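Local atomic coordinates of toxin 2A (Paenibacillus larvae, PDB entry 5URP), a protein that probably transfers ADP-ribose from NAD+ to a target protein of the host, as an ADP-ribosyltransferase toxin and virulence factor of a bee-pathogenic bacterium. Residues A[124-138]-A[201-215]. Sequence-based numbering, arbitrary orientation.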
loop_
_atom_site.group_PDB
_atom_site.type_symbol
_atom_site.label_atom_id
_atom_site.label_comp_id
_atom_site.label_asym_id
_atom_site.label_seq_id
_atom_site.Cartn_x
_atom_site.Cartn_y
_atom_site.Cartn_z
ATOM N N ASN A 124 -8.516 21.566 -8.214
ATOM C CA ASN A 124 -7.179 21.024 -8.419
ATOM C C ASN A 124 -6.179 21.488 -7.365
ATOM O O ASN A 124 -4.987 21.194 -7.491
ATOM C CB ASN A 124 -6.669 21.401 -9.814
ATOM C CG ASN A 124 -7.285 20.552 -10.908
ATOM O OD1 ASN A 124 -7.682 19.410 -10.676
ATOM N ND2 ASN A 124 -7.362 21.104 -12.111
ATOM N N LYS A 125 -6.629 22.203 -6.336
ATOM C CA LYS A 125 -5.757 22.714 -5.289
ATOM C C LYS A 125 -6.103 22.036 -3.969
ATOM O O LYS A 125 -7.269 21.739 -3.696
ATOM C CB LYS A 125 -5.894 24.238 -5.151
ATOM C CG LYS A 125 -5.700 25.016 -6.464
ATOM C CD LYS A 125 -4.399 25.820 -6.495
ATOM C CE LYS A 125 -3.971 26.199 -7.926
ATOM N NZ LYS A 125 -3.360 25.053 -8.688
ATOM N N VAL A 126 -5.096 21.777 -3.155
ATOM C CA VAL A 126 -5.363 21.270 -1.817
ATOM C C VAL A 126 -5.864 22.425 -0.968
ATOM O O VAL A 126 -5.324 23.535 -1.029
ATOM C CB VAL A 126 -4.111 20.619 -1.197
ATOM C CG1 VAL A 126 -4.325 20.394 0.301
ATOM C CG2 VAL A 126 -3.808 19.297 -1.856
ATOM N N ASN A 127 -6.922 22.178 -0.200
ATOM C CA ASN A 127 -7.427 23.155 0.761
ATOM C C ASN A 127 -6.375 23.374 1.852
ATOM O O ASN A 127 -6.074 22.462 2.623
ATOM C CB ASN A 127 -8.749 22.657 1.336
ATOM C CG ASN A 127 -9.382 23.654 2.281
ATOM O OD1 ASN A 127 -8.707 24.205 3.157
ATOM N ND2 ASN A 127 -10.668 23.899 2.112
ATOM N N GLY A 128 -5.794 24.578 1.901
ATOM C CA GLY A 128 -4.636 24.802 2.753
ATOM C C GLY A 128 -4.951 24.713 4.231
ATOM O O GLY A 128 -4.114 24.274 5.025
ATOM N N GLU A 129 -6.150 25.125 4.625
ATOM C CA GLU A 129 -6.532 25.002 6.026
ATOM C C GLU A 129 -6.700 23.536 6.418
ATOM O O GLU A 129 -6.291 23.132 7.511
ATOM C CB GLU A 129 -7.814 25.789 6.294
ATOM C CG GLU A 129 -7.629 26.847 7.354
ATOM C CD GLU A 129 -8.920 27.543 7.710
ATOM O OE1 GLU A 129 -9.814 26.880 8.279
ATOM O OE2 GLU A 129 -9.043 28.751 7.417
ATOM N N VAL A 130 -7.291 22.721 5.538
ATOM C CA VAL A 130 -7.448 21.301 5.840
ATOM C C VAL A 130 -6.086 20.630 5.897
ATOM O O VAL A 130 -5.832 19.779 6.758
ATOM C CB VAL A 130 -8.375 20.626 4.812
ATOM C CG1 VAL A 130 -8.485 19.126 5.077
ATOM C CG2 VAL A 130 -9.757 21.265 4.843
ATOM N N ALA A 131 -5.191 20.987 4.971
ATOM C CA ALA A 131 -3.857 20.400 4.977
ATOM C C ALA A 131 -3.121 20.710 6.273
ATOM O O ALA A 131 -2.473 19.828 6.852
ATOM C CB ALA A 131 -3.059 20.907 3.780
ATOM N N LYS A 132 -3.190 21.960 6.733
ATOM C CA LYS A 132 -2.544 22.329 7.993
ATOM C C LYS A 132 -3.116 21.538 9.167
ATOM O O LYS A 132 -2.369 21.051 10.025
ATOM C CB LYS A 132 -2.701 23.836 8.221
ATOM C CG LYS A 132 -2.085 24.337 9.506
ATOM C CD LYS A 132 -2.258 25.846 9.675
ATOM C CE LYS A 132 -3.722 26.291 9.548
ATOM N NZ LYS A 132 -4.664 25.387 10.278
ATOM N N LYS A 133 -4.440 21.397 9.228
ATOM C CA LYS A 133 -5.048 20.634 10.315
ATOM C C LYS A 133 -4.646 19.159 10.262
ATOM O O LYS A 133 -4.377 18.544 11.302
ATOM C CB LYS A 133 -6.567 20.789 10.264
ATOM C CG LYS A 133 -7.036 22.218 10.529
ATOM C CD LYS A 133 -8.507 22.410 10.195
ATOM C CE LYS A 133 -8.927 23.864 10.343
ATOM N NZ LYS A 133 -10.340 24.084 9.922
ATOM N N ILE A 134 -4.604 18.572 9.061
ATOM C CA ILE A 134 -4.185 17.181 8.924
ATOM C C ILE A 134 -2.741 17.028 9.357
ATOM O O ILE A 134 -2.390 16.071 10.053
ATOM C CB ILE A 134 -4.386 16.682 7.478
ATOM C CG1 ILE A 134 -5.883 16.539 7.183
ATOM C CG2 ILE A 134 -3.640 15.368 7.262
ATOM C CD1 ILE A 134 -6.205 16.111 5.762
ATOM N N LYS A 135 -1.885 17.979 8.972
ATOM C CA LYS A 135 -0.493 17.950 9.400
ATOM C C LYS A 135 -0.397 17.978 10.918
ATOM O O LYS A 135 0.212 17.097 11.536
ATOM C CB LYS A 135 0.259 19.133 8.785
ATOM C CG LYS A 135 1.760 19.129 8.983
ATOM C CD LYS A 135 2.406 20.299 8.239
ATOM C CE LYS A 135 3.912 20.393 8.490
ATOM N NZ LYS A 135 4.715 19.407 7.703
ATOM N N LYS A 136 -1.029 18.972 11.543
ATOM C CA LYS A 136 -0.947 19.098 12.991
ATOM C C LYS A 136 -1.499 17.862 13.697
ATOM O O LYS A 136 -0.984 17.469 14.750
ATOM C CB LYS A 136 -1.697 20.346 13.439
ATOM C CG LYS A 136 -1.769 20.489 14.977
ATOM C CD LYS A 136 -1.480 21.902 15.453
ATOM C CE LYS A 136 -1.367 21.964 16.975
ATOM N NZ LYS A 136 -0.963 23.320 17.475
ATOM N N GLU A 137 -2.532 17.231 13.135
ATOM C CA GLU A 137 -3.222 16.131 13.808
ATOM C C GLU A 137 -2.529 14.782 13.614
ATOM O O GLU A 137 -2.600 13.936 14.508
ATOM C CB GLU A 137 -4.672 16.058 13.313
ATOM C CG GLU A 137 -5.488 14.881 13.835
ATOM C CD GLU A 137 -7.012 15.058 13.658
ATOM O OE1 GLU A 137 -7.465 16.171 13.300
ATOM O OE2 GLU A 137 -7.764 14.077 13.889
ATOM N N PHE A 138 -1.857 14.553 12.476
ATOM C CA PHE A 138 -1.389 13.219 12.112
ATOM C C PHE A 138 0.116 13.086 11.959
ATOM O O PHE A 138 0.619 11.960 11.996
ATOM C CB PHE A 138 -2.060 12.754 10.806
ATOM C CG PHE A 138 -3.528 12.497 10.969
ATOM C CD1 PHE A 138 -3.980 11.293 11.485
ATOM C CD2 PHE A 138 -4.455 13.480 10.638
ATOM C CE1 PHE A 138 -5.325 11.070 11.659
ATOM C CE2 PHE A 138 -5.805 13.269 10.818
ATOM C CZ PHE A 138 -6.247 12.061 11.324
ATOM N N ILE A 201 3.962 8.275 10.626
ATOM C CA ILE A 201 4.020 9.431 9.728
ATOM C C ILE A 201 5.120 10.390 10.178
ATOM O O ILE A 201 5.020 11.041 11.225
ATOM C CB ILE A 201 2.663 10.131 9.646
ATOM C CG1 ILE A 201 1.638 9.147 9.054
ATOM C CG2 ILE A 201 2.759 11.358 8.710
ATOM C CD1 ILE A 201 0.228 9.682 9.030
ATOM N N ASP A 202 6.172 10.480 9.365
ATOM C CA ASP A 202 7.271 11.414 9.586
ATOM C C ASP A 202 6.951 12.819 9.074
ATOM O O ASP A 202 7.343 13.806 9.703
ATOM C CB ASP A 202 8.531 10.882 8.903
ATOM C CG ASP A 202 9.032 9.599 9.531
ATOM O OD1 ASP A 202 9.383 9.653 10.726
ATOM O OD2 ASP A 202 9.057 8.547 8.847
ATOM N N ASN A 203 6.247 12.940 7.946
ATOM C CA ASN A 203 6.033 14.258 7.367
ATOM C C ASN A 203 4.782 14.253 6.498
ATOM O O ASN A 203 4.486 13.260 5.833
ATOM C CB ASN A 203 7.254 14.673 6.538
ATOM C CG ASN A 203 7.282 16.150 6.248
ATOM O OD1 ASN A 203 7.522 16.958 7.134
ATOM N ND2 ASN A 203 7.034 16.507 5.013
ATOM N N ILE A 204 4.049 15.368 6.534
ATOM C CA ILE A 204 2.916 15.622 5.639
ATOM C C ILE A 204 3.108 17.008 5.034
ATOM O O ILE A 204 3.330 17.977 5.765
ATOM C CB ILE A 204 1.563 15.549 6.381
ATOM C CG1 ILE A 204 1.291 14.129 6.896
ATOM C CG2 ILE A 204 0.420 16.005 5.469
ATOM C CD1 ILE A 204 0.068 14.009 7.784
ATOM N N LYS A 205 2.986 17.115 3.707
ATOM C CA LYS A 205 3.085 18.419 3.061
ATOM C C LYS A 205 2.274 18.412 1.777
ATOM O O LYS A 205 1.936 17.357 1.248
ATOM C CB LYS A 205 4.531 18.787 2.749
ATOM C CG LYS A 205 5.166 17.892 1.709
ATOM C CD LYS A 205 6.638 18.230 1.436
ATOM C CE LYS A 205 7.279 17.117 0.586
ATOM N NZ LYS A 205 8.729 17.320 0.311
ATOM N N ILE A 206 1.976 19.614 1.286
ATOM C CA ILE A 206 1.335 19.769 -0.016
ATOM C C ILE A 206 2.410 19.722 -1.085
ATOM O O ILE A 206 3.429 20.413 -0.973
ATOM C CB ILE A 206 0.556 21.087 -0.109
ATOM C CG1 ILE A 206 -0.612 21.138 0.885
ATOM C CG2 ILE A 206 0.049 21.279 -1.571
ATOM C CD1 ILE A 206 -1.285 22.542 0.992
ATOM N N ILE A 207 2.170 18.932 -2.128
ATOM C CA ILE A 207 2.987 18.952 -3.331
ATOM C C ILE A 207 2.127 19.450 -4.496
ATOM O O ILE A 207 0.897 19.339 -4.491
ATOM C CB ILE A 207 3.612 17.585 -3.632
ATOM C CG1 ILE A 207 2.564 16.488 -3.750
ATOM C CG2 ILE A 207 4.644 17.211 -2.527
ATOM C CD1 ILE A 207 3.149 15.173 -4.232
ATOM N N VAL A 208 2.794 20.011 -5.502
ATOM C CA VAL A 208 2.083 20.736 -6.561
ATOM C C VAL A 208 2.486 20.288 -7.948
ATOM O O VAL A 208 2.114 20.934 -8.945
ATOM C CB VAL A 208 2.302 22.246 -6.421
ATOM C CG1 VAL A 208 1.831 22.700 -5.073
ATOM C CG2 VAL A 208 3.756 22.608 -6.592
ATOM N N ASN A 209 3.204 19.181 -8.044
ATOM C CA ASN A 209 3.632 18.764 -9.371
ATOM C C ASN A 209 2.474 18.130 -10.134
ATOM O O ASN A 209 1.464 17.702 -9.566
ATOM C CB ASN A 209 4.834 17.816 -9.306
ATOM C CG ASN A 209 4.519 16.472 -8.675
ATOM O OD1 ASN A 209 3.695 16.363 -7.771
ATOM N ND2 ASN A 209 5.200 15.437 -9.142
ATOM N N GLY A 210 2.632 18.102 -11.452
ATOM C CA GLY A 210 1.548 17.752 -12.345
ATOM C C GLY A 210 0.475 18.820 -12.347
ATOM O O GLY A 210 0.687 19.988 -11.977
ATOM N N GLY A 211 -0.716 18.401 -12.777
ATOM C CA GLY A 211 -1.803 19.332 -12.953
ATOM C C GLY A 211 -2.726 19.481 -11.768
ATOM O O GLY A 211 -3.677 20.261 -11.841
ATOM N N SER A 212 -2.490 18.751 -10.682
ATOM C CA SER A 212 -3.301 18.889 -9.483
ATOM C C SER A 212 -2.413 18.726 -8.261
ATOM O O SER A 212 -1.536 17.861 -8.233
ATOM C CB SER A 212 -4.427 17.857 -9.420
ATOM O OG SER A 212 -3.901 16.558 -9.252
ATOM N N GLN A 213 -2.665 19.555 -7.262
ATOM C CA GLN A 213 -1.946 19.453 -6.002
ATOM C C GLN A 213 -2.397 18.215 -5.241
ATOM O O GLN A 213 -3.517 17.718 -5.404
ATOM C CB GLN A 213 -2.172 20.704 -5.148
ATOM C CG GLN A 213 -1.722 21.984 -5.829
ATOM C CD GLN A 213 -1.874 23.213 -4.966
ATOM O OE1 GLN A 213 -2.479 23.178 -3.886
ATOM N NE2 GLN A 213 -1.343 24.334 -5.453
ATOM N N ARG A 214 -1.501 17.720 -4.395
ATOM C CA ARG A 214 -1.774 16.542 -3.597
ATOM C C ARG A 214 -1.177 16.717 -2.212
ATOM O O ARG A 214 -0.320 17.570 -1.976
ATOM C CB ARG A 214 -1.185 15.261 -4.221
ATOM C CG ARG A 214 -1.779 14.898 -5.569
ATOM C CD ARG A 214 -1.046 13.749 -6.208
ATOM N NE ARG A 214 0.288 14.118 -6.663
ATOM C CZ ARG A 214 1.178 13.239 -7.107
ATOM N NH1 ARG A 214 0.879 11.943 -7.129
ATOM N NH2 ARG A 214 2.367 13.653 -7.526
ATOM N N LEU A 215 -1.656 15.902 -1.292
ATOM C CA LEU A 215 -1.034 15.788 0.015
ATOM C C LEU A 215 -0.070 14.610 -0.015
ATOM O O LEU A 215 -0.480 13.487 -0.314
ATOM C CB LEU A 215 -2.094 15.581 1.092
ATOM C CG LEU A 215 -1.749 15.984 2.499
ATOM C CD1 LEU A 215 -1.632 17.511 2.609
ATOM C CD2 LEU A 215 -2.869 15.450 3.354
HETATM O O HOH W 1 -0.052 24.639 -7.972
HETATM O O HOH W 2 -2.603 24.740 -1.826
#
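Phe138 touches the strand through its CB, 3.9 Å from Ile204 CD1, while its ring turns away: Glu137 CG covers one ring face, offset toward the rim, Ile134 O lies at the edge in plane, and Phe112 meets the ring. The carboxamide of Gln213 has Lys125 CD 3.6 Å from its NE2. Here helix 128-138 of the ADP-ribosyltransferase fold packs on one face of the mixed central sheet, nearly antiparallel to strand 201-207 (174°, axes 8.3 Å apart). Apolar branches meet along the seam. Val126 CG1 meets Ile206 CD1 tip to tip, and Ala131 CB presses on the same methyl at 3.7 Å. Further along, with CG1 of Ile134 turned opposite its carbonyl carbon, CG2 points into the seam and is shared by Ile204 CD1 and Leu215 CD2; the Ile134 and Ile204 side chains cross at about a right angle. Lys135 runs extended beside the seam and bends only at chi4 (78°), which brings NZ to 2.8 Å from Ile204 O; its charge is also paired with Glu139, whose carboxylate accepts from Ile204 N, so one lysine-glutamate pair serves both polar backbone atoms of Ile204. At the far end the hairpin loop is stitched to segment 124-126: Gln213 N donates to Asn124 O, and the glutamine side chain, extended beyond CG, returns to the same backbone. Its OE1 takes Val126 N at 3.1 Å, tilted 31° from the carbonyl plane, and a water bridges OE1 to Val126 O, 2.6 Å from OE1.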